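Local atomic coordinates of MS5a (Brassica napus, PDB entry 6L77), a protein that is of unknown function but is implicated in meiosis, the portion described here being cystatin-like and apparently enhancing papain rather than inhibiting it. Residues A[145-150]-A[156-161]; A[166-171]-A[177-182]; A[20-25]-A[56-61]. All coordinates share one frame; numbering follows the deposited sequence.

Interaction 1. Residues A[145-150]-A[156-161]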
loop_
_atom_site.group_PDB
_atom_site.type_symbol
_atom_site.label_atom_id
_atom_site.label_comp_id
_atom_site.label_asym_id
_atom_site.label_seq_id
_atom_site.Cartn_x
_atom_site.Cartn_y
_atom_site.Cartn_z
ATOM N N ILE A 145 3.557 -4.673 2.338
ATOM C CA ILE A 145 4.380 -4.522 1.142
ATOM C C ILE A 145 5.769 -4.014 1.509
ATOM O O ILE A 145 6.774 -4.449 0.934
ATOM C CB ILE A 145 3.682 -3.597 0.128
ATOM C CG1 ILE A 145 2.345 -4.212 -0.294
ATOM C CG2 ILE A 145 4.567 -3.388 -1.095
ATOM C CD1 ILE A 145 1.485 -3.302 -1.130
ATOM N N SER A 146 5.849 -3.101 2.480
ATOM C CA SER A 146 7.146 -2.612 2.941
ATOM C C SER A 146 7.976 -3.739 3.539
ATOM O O SER A 146 9.173 -3.869 3.250
ATOM C CB SER A 146 6.948 -1.497 3.974
ATOM O OG SER A 146 6.211 -0.418 3.427
ATOM N N PHE A 147 7.360 -4.555 4.398
ATOM C CA PHE A 147 8.086 -5.663 5.018
ATOM C C PHE A 147 8.578 -6.652 3.965
ATOM O O PHE A 147 9.718 -7.135 4.036
ATOM C CB PHE A 147 7.183 -6.361 6.041
ATOM C CG PHE A 147 7.855 -7.498 6.766
ATOM C CD1 PHE A 147 8.892 -7.256 7.657
ATOM C CD2 PHE A 147 7.454 -8.806 6.549
ATOM C CE1 PHE A 147 9.518 -8.301 8.314
ATOM C CE2 PHE A 147 8.083 -9.863 7.212
ATOM C CZ PHE A 147 9.109 -9.605 8.088
ATOM N N PHE A 148 7.728 -6.952 2.979
ATOM C CA PHE A 148 8.073 -7.869 1.896
ATOM C C PHE A 148 9.298 -7.392 1.131
ATOM O O PHE A 148 10.209 -8.184 0.834
ATOM C CB PHE A 148 6.866 -8.008 0.963
ATOM C CG PHE A 148 7.167 -8.715 -0.321
ATOM C CD1 PHE A 148 7.413 -10.083 -0.334
ATOM C CD2 PHE A 148 7.182 -8.018 -1.520
ATOM C CE1 PHE A 148 7.675 -10.745 -1.517
ATOM C CE2 PHE A 148 7.455 -8.672 -2.712
ATOM C CZ PHE A 148 7.703 -10.039 -2.712
ATOM N N ASN A 149 9.350 -6.097 0.815
ATOM C CA ASN A 149 10.474 -5.562 0.057
ATOM C C ASN A 149 11.761 -5.472 0.862
ATOM O O ASN A 149 12.810 -5.181 0.270
ATOM C CB ASN A 149 10.130 -4.182 -0.509
ATOM C CG ASN A 149 9.302 -4.264 -1.777
ATOM O OD1 ASN A 149 9.828 -4.564 -2.849
ATOM N ND2 ASN A 149 7.997 -4.007 -1.660
ATOM N N ARG A 150 11.729 -5.704 2.180
ATOM C CA ARG A 150 12.995 -5.786 2.910
ATOM C C ARG A 150 13.815 -6.986 2.457
ATOM O O ARG A 150 15.043 -6.896 2.327
ATOM C CB ARG A 150 12.750 -5.859 4.415
ATOM C CG ARG A 150 12.168 -4.591 5.026
ATOM C CD ARG A 150 12.311 -4.642 6.532
ATOM N NE ARG A 150 13.679 -4.980 6.893
ATOM C CZ ARG A 150 14.626 -4.082 7.134
ATOM N NH1 ARG A 150 14.339 -2.788 7.074
ATOM N NH2 ARG A 150 15.855 -4.481 7.434
ATOM N N HIS A 156 7.543 -15.185 4.227
ATOM C CA HIS A 156 6.890 -14.165 5.037
ATOM C C HIS A 156 5.630 -14.701 5.701
ATOM O O HIS A 156 4.829 -15.399 5.076
ATOM C CB HIS A 156 6.567 -12.955 4.165
ATOM C CG HIS A 156 7.758 -12.427 3.429
ATOM N ND1 HIS A 156 8.110 -12.867 2.171
ATOM C CD2 HIS A 156 8.705 -11.531 3.793
ATOM C CE1 HIS A 156 9.210 -12.245 1.781
ATOM N NE2 HIS A 156 9.592 -11.430 2.747
ATOM N N ASN A 157 5.479 -14.394 6.985
ATOM C CA ASN A 157 4.250 -14.647 7.737
ATOM C C ASN A 157 3.754 -13.285 8.212
ATOM O O ASN A 157 4.261 -12.748 9.202
ATOM C CB ASN A 157 4.494 -15.596 8.908
ATOM C CG ASN A 157 3.209 -16.007 9.608
ATOM O OD1 ASN A 157 2.133 -15.476 9.331
ATOM N ND2 ASN A 157 3.318 -16.957 10.525
HETATM N N MSE A 158 2.777 -12.723 7.504
HETATM C CA MSE A 158 2.327 -11.363 7.791
HETATM C C MSE A 158 1.671 -11.255 9.161
HETATM O O MSE A 158 1.522 -10.159 9.696
HETATM C CB MSE A 158 1.357 -10.861 6.716
HETATM C CG MSE A 158 1.992 -10.648 5.349
HETATM SE SE MSE A 158 3.744 -9.775 5.458
HETATM C CE MSE A 158 4.168 -9.685 3.547
ATOM N N SER A 159 1.276 -12.393 9.734
ATOM C CA SER A 159 0.703 -12.354 11.074
ATOM C C SER A 159 1.757 -12.137 12.154
ATOM O O SER A 159 1.390 -11.924 13.316
ATOM C CB SER A 159 -0.087 -13.637 11.349
ATOM O OG SER A 159 0.775 -14.749 11.492
ATOM N N ASP A 160 3.048 -12.178 11.805
ATOM C CA ASP A 160 4.095 -11.811 12.751
ATOM C C ASP A 160 4.187 -10.306 12.973
ATOM O O ASP A 160 4.914 -9.877 13.877
ATOM C CB ASP A 160 5.460 -12.314 12.275
ATOM C CG ASP A 160 5.535 -13.828 12.183
ATOM O OD1 ASP A 160 4.712 -14.510 12.832
ATOM O OD2 ASP A 160 6.430 -14.333 11.471
ATOM N N LEU A 161 3.495 -9.504 12.169
ATOM C CA LEU A 161 3.608 -8.054 12.223
ATOM C C LEU A 161 2.510 -7.476 13.103
ATOM O O LEU A 161 1.354 -7.901 13.026
ATOM C CB LEU A 161 3.521 -7.453 10.820
ATOM C CG LEU A 161 4.504 -8.022 9.803
ATOM C CD1 LEU A 161 4.380 -7.277 8.475
ATOM C CD2 LEU A 161 5.935 -7.957 10.352
HETATM O O HOH W 1 11.120 -9.379 4.359
#
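His-156 and both phenylalanines of segment 145-150 form an aromatic cluster that fastens the loop before strand 161-170 back onto helix 138-150. The edge of Phe-148 points at the imidazole face in an offset edge-to-face pair, with planes at 63° and Phe-148 CD1 3.5 Å from His-156 CE1. Phe-147 CE2 lies at the imidazole edge, near its plane, 3.9 Å from His-156 CD2. Histidine suits this place because its flat, polarised ring packs on aromatics while its nitrogen serves polar partners: NE2 bonds to Asp-151 O and lies 3.0 Å from a water that donates to Phe-147 O. Asn-157 turns away from the helix and shapes its own turn, OD1 accepting from both Ser-159 N, as an Asx turn, and Ser-159 OG on the same face of the amide. This starts the 3-10 turn from which Met-158, a selenomethionine, bends back at chi2 (-43°). Its SE reaches Phe-147 CD2 at 4.0 Å, an oblique Met-aromatic contact, and its CE touches Phe-148 CB; a long, flexible, apolar chain reaches one ring and the other's CB. Leu-161 covers one face of Phe-147, CD2 standing 3.9 Å above the ring centre as a CH-pi contact, with CD1 against Phe-147 CB. The same water lies over the centre of the opposite face. Phe-147 gets there because its CG is anti to the backbone N (chi1 -178°), sending the ring from the helix towards the loop. An alanine here is likely to open a gap by Leu-161 CD2 and Met-158 SE, with His-156 losing one of its aromatic neighbours. Around the contact, Phe-147 and Leu-161 rest on Tyr-192 and Gln-194 of strand 186-195, while Phe-148 and His-156 meet Leu-12 of helix 12-29.

Interaction 2. Residues A[166-171]-A[177-182]; sequences VVVETE and ETVLKS
Val-168 and Thr-170 meet Val-179 through apolar carbons, chiefly methyls, so neither a ring face nor a ring edge enters the contact between the two segments. The flat group that matters is the peptide carbonyl of Thr-178, inside the helix: Ser-182 N and Ser-182 OG reach its oxygen from opposite faces of the carbonyl plane, Ser-182 OG 2.9 Å from Thr-178 O and tilted 32° from that plane. Both bonds hold the last turn where the chain leaves helical geometry, and serine suits the spot because its short hydroxyl can fold back on its own helix. The motif is a short helix, 176-181, lying in the connection between neighbouring antiparallel strands 161-170 and 186-195 and packed against the first of them, both strands belonging to the cystatin-like antiparallel sheet. Residues alternate along the strand. Val-168 and Thr-170 direct their side chains to the helix, whereas Glu-169 points the other way and forms a salt bridge with Arg-123. Beta-branched residues favour the extended backbone and offer short, stiff methyls to a helix lying close by. Thr-170 divides its two branches: OG1, between the backbone N and the carbonyl carbon (chi1 62°), bonds to Glu-172 O, two residues on, and this leaves CG2 to lie 3.7 Å from Val-179 CG2. Hydroxyl and methyl thus serve the turn and the core respectively. The side chain of Val-179 is buried between both strand residues, and Tyr-126 of the adjoining strand 124-127 touches it as well as Thr-170; Val-174 of the loop also leans on it. Val-168 and Val-179 lie alongside each other, running in opposite senses, and packing is tightest where Val-168 CG1 and Val-179 CG1 are 3.4 Å apart, closer than methyl carbons usually stand.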
loop_
_atom_site.group_PDB
_atom_site.type_symbol
_atom_site.label_atom_id
_atom_site.label_comp_id
_atom_site.label_asym_id
_atom_site.label_seq_id
_atom_site.Cartn_x
_atom_site.Cartn_y
_atom_site.Cartn_z
ATOM N N VAL A 166 0.953 4.917 13.966
ATOM C CA VAL A 166 0.788 5.334 12.575
ATOM C C VAL A 166 0.587 6.842 12.564
ATOM O O VAL A 166 -0.211 7.366 13.344
ATOM C CB VAL A 166 -0.401 4.636 11.881
ATOM C CG1 VAL A 166 -0.581 5.161 10.458
ATOM C CG2 VAL A 166 -0.210 3.130 11.849
ATOM N N VAL A 167 1.315 7.536 11.697
ATOM C CA VAL A 167 1.121 8.963 11.472
ATOM C C VAL A 167 0.947 9.159 9.974
ATOM O O VAL A 167 1.697 8.580 9.188
ATOM C CB VAL A 167 2.310 9.791 12.003
ATOM C CG1 VAL A 167 2.222 11.246 11.541
ATOM C CG2 VAL A 167 2.376 9.702 13.529
ATOM N N VAL A 168 -0.045 9.953 9.574
ATOM C CA VAL A 168 -0.269 10.264 8.165
ATOM C C VAL A 168 -0.134 11.766 7.970
ATOM O O VAL A 168 -0.653 12.549 8.772
ATOM C CB VAL A 168 -1.653 9.786 7.681
ATOM C CG1 VAL A 168 -1.847 10.163 6.217
ATOM C CG2 VAL A 168 -1.793 8.270 7.861
ATOM N N GLU A 169 0.553 12.167 6.902
ATOM C CA GLU A 169 0.705 13.571 6.556
ATOM C C GLU A 169 0.039 13.830 5.213
ATOM O O GLU A 169 0.234 13.070 4.251
ATOM C CB GLU A 169 2.180 14.003 6.525
ATOM C CG GLU A 169 2.349 15.475 6.128
ATOM C CD GLU A 169 3.727 16.061 6.433
ATOM O OE1 GLU A 169 4.630 15.307 6.851
ATOM O OE2 GLU A 169 3.896 17.290 6.257
ATOM N N THR A 170 -0.753 14.897 5.156
ATOM C CA THR A 170 -1.425 15.334 3.943
ATOM C C THR A 170 -0.898 16.698 3.532
ATOM O O THR A 170 -0.242 17.399 4.304
ATOM C CB THR A 170 -2.946 15.430 4.130
ATOM O OG1 THR A 170 -3.223 16.404 5.139
ATOM C CG2 THR A 170 -3.533 14.080 4.544
ATOM N N GLU A 171 -1.242 17.073 2.301
ATOM C CA GLU A 171 -0.888 18.365 1.733
ATOM C C GLU A 171 -1.901 19.447 2.075
ATOM O O GLU A 171 -1.585 20.634 1.964
ATOM C CB GLU A 171 -0.759 18.220 0.206
ATOM C CG GLU A 171 -0.160 16.857 -0.195
ATOM C CD GLU A 171 -0.060 16.625 -1.704
ATOM O OE1 GLU A 171 -0.830 17.237 -2.475
ATOM O OE2 GLU A 171 0.798 15.813 -2.113
ATOM N N GLU A 177 -11.403 11.752 8.719
ATOM C CA GLU A 177 -12.119 10.751 7.932
ATOM C C GLU A 177 -11.692 10.786 6.467
ATOM O O GLU A 177 -11.584 9.738 5.815
ATOM C CB GLU A 177 -13.631 10.972 8.052
ATOM C CG GLU A 177 -14.133 11.141 9.474
ATOM C CD GLU A 177 -14.098 12.591 9.931
ATOM O OE1 GLU A 177 -15.049 13.343 9.615
ATOM O OE2 GLU A 177 -13.109 12.982 10.581
ATOM N N THR A 178 -11.454 11.985 5.931
ATOM C CA THR A 178 -10.973 12.105 4.557
ATOM C C THR A 178 -9.595 11.484 4.400
ATOM O O THR A 178 -9.315 10.820 3.392
ATOM C CB THR A 178 -10.942 13.578 4.156
ATOM O OG1 THR A 178 -12.274 14.100 4.221
ATOM C CG2 THR A 178 -10.395 13.751 2.745
ATOM N N VAL A 179 -8.718 11.686 5.386
ATOM C CA VAL A 179 -7.375 11.118 5.298
ATOM C C VAL A 179 -7.437 9.603 5.176
ATOM O O VAL A 179 -6.656 8.989 4.438
ATOM C CB VAL A 179 -6.543 11.555 6.515
ATOM C CG1 VAL A 179 -5.145 10.987 6.443
ATOM C CG2 VAL A 179 -6.477 13.091 6.590
ATOM N N LEU A 180 -8.357 8.973 5.901
ATOM C CA LEU A 180 -8.426 7.512 5.952
ATOM C C LEU A 180 -9.238 6.889 4.822
ATOM O O LEU A 180 -8.947 5.753 4.420
ATOM C CB LEU A 180 -9.030 7.078 7.291
ATOM C CG LEU A 180 -8.140 7.325 8.501
ATOM C CD1 LEU A 180 -8.978 7.457 9.786
ATOM C CD2 LEU A 180 -7.146 6.170 8.607
ATOM N N LYS A 181 -10.261 7.583 4.311
ATOM C CA LYS A 181 -11.237 6.948 3.431
ATOM C C LYS A 181 -11.188 7.413 1.980
ATOM O O LYS A 181 -11.780 6.753 1.125
ATOM C CB LYS A 181 -12.667 7.171 3.964
ATOM C CG LYS A 181 -12.972 6.487 5.293
ATOM C CD LYS A 181 -14.442 6.673 5.676
ATOM C CE LYS A 181 -14.696 6.345 7.139
ATOM N NZ LYS A 181 -14.504 4.907 7.454
ATOM N N SER A 182 -10.544 8.532 1.672
ATOM C CA SER A 182 -10.499 9.011 0.299
ATOM C C SER A 182 -9.140 8.719 -0.321
ATOM O O SER A 182 -8.106 8.804 0.346
ATOM C CB SER A 182 -10.789 10.505 0.214
ATOM O OG SER A 182 -9.647 11.257 0.541
#

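Interaction 3. Residues A[20-25]-A[56-61]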
loop_
_atom_site.group_PDB
_atom_site.type_symbol
_atom_site.label_atom_id
_atom_site.label_comp_id
_atom_site.label_asym_id
_atom_site.label_seq_id
_atom_site.Cartn_x
_atom_site.Cartn_y
_atom_site.Cartn_z
ATOM N N VAL A 20 -3.485 -4.518 -3.916
ATOM C CA VAL A 20 -3.370 -3.090 -4.209
ATOM C C VAL A 20 -4.429 -2.668 -5.220
ATOM O O VAL A 20 -5.056 -1.609 -5.080
ATOM C CB VAL A 20 -1.955 -2.761 -4.715
ATOM C CG1 VAL A 20 -1.905 -1.332 -5.289
ATOM C CG2 VAL A 20 -0.954 -2.917 -3.589
ATOM N N GLY A 21 -4.622 -3.471 -6.271
ATOM C CA GLY A 21 -5.647 -3.140 -7.246
ATOM C C GLY A 21 -7.031 -3.089 -6.626
ATOM O O GLY A 21 -7.822 -2.198 -6.933
ATOM N N LEU A 22 -7.354 -4.066 -5.771
ATOM C CA LEU A 22 -8.651 -4.031 -5.099
ATOM C C LEU A 22 -8.764 -2.822 -4.182
ATOM O O LEU A 22 -9.847 -2.235 -4.057
ATOM C CB LEU A 22 -8.864 -5.324 -4.316
ATOM C CG LEU A 22 -9.080 -6.552 -5.209
ATOM C CD1 LEU A 22 -9.147 -7.760 -4.343
ATOM C CD2 LEU A 22 -10.378 -6.407 -5.992
ATOM N N HIS A 23 -7.651 -2.439 -3.540
ATOM C CA HIS A 23 -7.603 -1.234 -2.708
ATOM C C HIS A 23 -7.950 0.016 -3.517
ATOM O O HIS A 23 -8.758 0.849 -3.088
ATOM C CB HIS A 23 -6.194 -1.146 -2.088
ATOM C CG HIS A 23 -5.787 0.208 -1.594
ATOM N ND1 HIS A 23 -6.565 0.977 -0.752
ATOM C CD2 HIS A 23 -4.636 0.904 -1.780
ATOM C CE1 HIS A 23 -5.922 2.100 -0.464
ATOM N NE2 HIS A 23 -4.747 2.077 -1.074
ATOM N N ARG A 24 -7.339 0.174 -4.685
ATOM C CA ARG A 24 -7.619 1.342 -5.519
ATOM C C ARG A 24 -9.086 1.377 -5.925
ATOM O O ARG A 24 -9.766 2.398 -5.759
ATOM C CB ARG A 24 -6.704 1.324 -6.753
ATOM C CG ARG A 24 -7.018 2.402 -7.801
ATOM C CD ARG A 24 -5.979 2.430 -8.909
ATOM N NE ARG A 24 -6.252 3.487 -9.890
ATOM C CZ ARG A 24 -6.965 3.316 -10.997
ATOM N NH1 ARG A 24 -7.474 2.128 -11.287
ATOM N NH2 ARG A 24 -7.158 4.330 -11.828
ATOM N N TYR A 25 -9.603 0.247 -6.414
ATOM C CA TYR A 25 -11.009 0.172 -6.819
ATOM C C TYR A 25 -11.948 0.433 -5.647
ATOM O O TYR A 25 -12.867 1.255 -5.742
ATOM C CB TYR A 25 -11.303 -1.206 -7.422
ATOM C CG TYR A 25 -12.700 -1.332 -7.959
ATOM C CD1 TYR A 25 -13.017 -0.882 -9.240
ATOM C CD2 TYR A 25 -13.710 -1.902 -7.187
ATOM C CE1 TYR A 25 -14.308 -1.000 -9.740
ATOM C CE2 TYR A 25 -15.002 -2.021 -7.677
ATOM C CZ TYR A 25 -15.290 -1.569 -8.952
ATOM O OH TYR A 25 -16.569 -1.687 -9.450
ATOM N N LEU A 56 -7.694 -11.580 -11.668
ATOM C CA LEU A 56 -8.036 -12.153 -10.376
ATOM C C LEU A 56 -9.548 -12.257 -10.255
ATOM O O LEU A 56 -10.294 -11.611 -10.994
ATOM C CB LEU A 56 -7.477 -11.311 -9.224
ATOM C CG LEU A 56 -7.920 -9.846 -9.258
ATOM C CD1 LEU A 56 -8.567 -9.466 -7.948
ATOM C CD2 LEU A 56 -6.774 -8.886 -9.595
ATOM N N ILE A 57 -9.985 -13.091 -9.313
ATOM C CA ILE A 57 -11.390 -13.223 -8.960
ATOM C C ILE A 57 -11.574 -12.532 -7.622
ATOM O O ILE A 57 -10.852 -12.834 -6.665
ATOM C CB ILE A 57 -11.829 -14.695 -8.876
ATOM C CG1 ILE A 57 -11.435 -15.446 -10.153
ATOM C CG2 ILE A 57 -13.321 -14.774 -8.607
ATOM C CD1 ILE A 57 -11.951 -14.805 -11.412
ATOM N N ALA A 58 -12.498 -11.579 -7.569
ATOM C CA ALA A 58 -12.873 -10.922 -6.326
ATOM C C ALA A 58 -14.225 -11.444 -5.862
ATOM O O ALA A 58 -15.108 -11.712 -6.685
ATOM C CB ALA A 58 -12.940 -9.403 -6.497
ATOM N N GLU A 59 -14.385 -11.583 -4.549
ATOM C CA GLU A 59 -15.674 -11.930 -3.965
ATOM C C GLU A 59 -16.389 -10.656 -3.527
ATOM O O GLU A 59 -15.783 -9.761 -2.921
ATOM C CB GLU A 59 -15.519 -12.885 -2.771
ATOM C CG GLU A 59 -16.883 -13.268 -2.172
ATOM C CD GLU A 59 -16.829 -14.389 -1.124
ATOM O OE1 GLU A 59 -15.728 -14.849 -0.744
ATOM O OE2 GLU A 59 -17.915 -14.818 -0.691
ATOM N N ASP A 60 -17.689 -10.585 -3.832
ATOM C CA ASP A 60 -18.555 -9.482 -3.416
ATOM C C ASP A 60 -19.646 -10.054 -2.518
ATOM O O ASP A 60 -20.683 -10.522 -3.009
ATOM C CB ASP A 60 -19.164 -8.774 -4.630
ATOM C CG ASP A 60 -20.237 -7.756 -4.247
ATOM O OD1 ASP A 60 -20.306 -7.347 -3.066
ATOM O OD2 ASP A 60 -21.038 -7.390 -5.135
ATOM N N PRO A 61 -19.454 -10.035 -1.200
ATOM C CA PRO A 61 -20.436 -10.673 -0.308
ATOM C C PRO A 61 -21.794 -10.001 -0.321
ATOM O O PRO A 61 -22.771 -10.624 0.107
ATOM C CB PRO A 61 -19.776 -10.562 1.075
ATOM C CG PRO A 61 -18.273 -10.479 0.765
ATOM C CD PRO A 61 -18.222 -9.637 -0.492
#
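Leu-22 of helix 12-29 and Leu-56 of strand 49-60 reach towards each other tip to tip, Leu-22 CD1 lying 4.0 Å from Leu-56 CD1. The other branch, Leu-22 CD2, turns to the neighbouring inward position of the strand and sits 4.0 Å from Ala-58 CB. One leucine therefore spans two inward residues of the strand, a large one and a small one: the alanine methyl fills its place without pushing the helix off the sheet, and the nearest CA atoms of the two segments, Leu-22 CA and Ala-58 CA, are 8.2 Å apart. Leu-56 pays for its position with CG between the backbone N and the carbonyl carbon (chi1 56°), a crowded position for a leucine, and chi2 is also unusual at 125°. Leu-35 of strand 34-45 touches both leucines and completes this buried, close-packed part.

Farther along, the two segments part company. Tyr-25 goes to Phe-69 in an edge-to-face pair, and at the strand end Asp-60 bonds to Ala-62 N and Thr-63 OG1 in the following turn, where Pro-61 is exposed. Directional bonding comes from other residues of the helix, such as Arg-24 NH1 to Ser-88 OG of strand 82-88. Between the segments themselves only aliphatic carbons touch, so this contact holds helix 12-29 to strand 49-60 by shape and exclusion of water, forces that fix the spacing but impose no direction of bonding.

Overall arrangement
The three contacts are spaced evenly, their centres 21 to 22 Å apart, and follow one another along the chain in the order interaction 3, interaction 1, interaction 2. Interactions 2 and 3 involve strands of the same antiparallel sheet, 161-170 and 49-60, and approach to about 7 Å at their nearest atoms without touching. Interaction 1 is joined directly to interaction 3 by helix packing, Ile-145 CD1 lying 3.5 Å from Val-20 CG2, whereas its nearest atoms stay about 11 Å from interaction 2. Strand 161-170 still links those two, since it begins at Leu-161 in interaction 1 and runs on into interaction 2. No ligand or known active site ties them together.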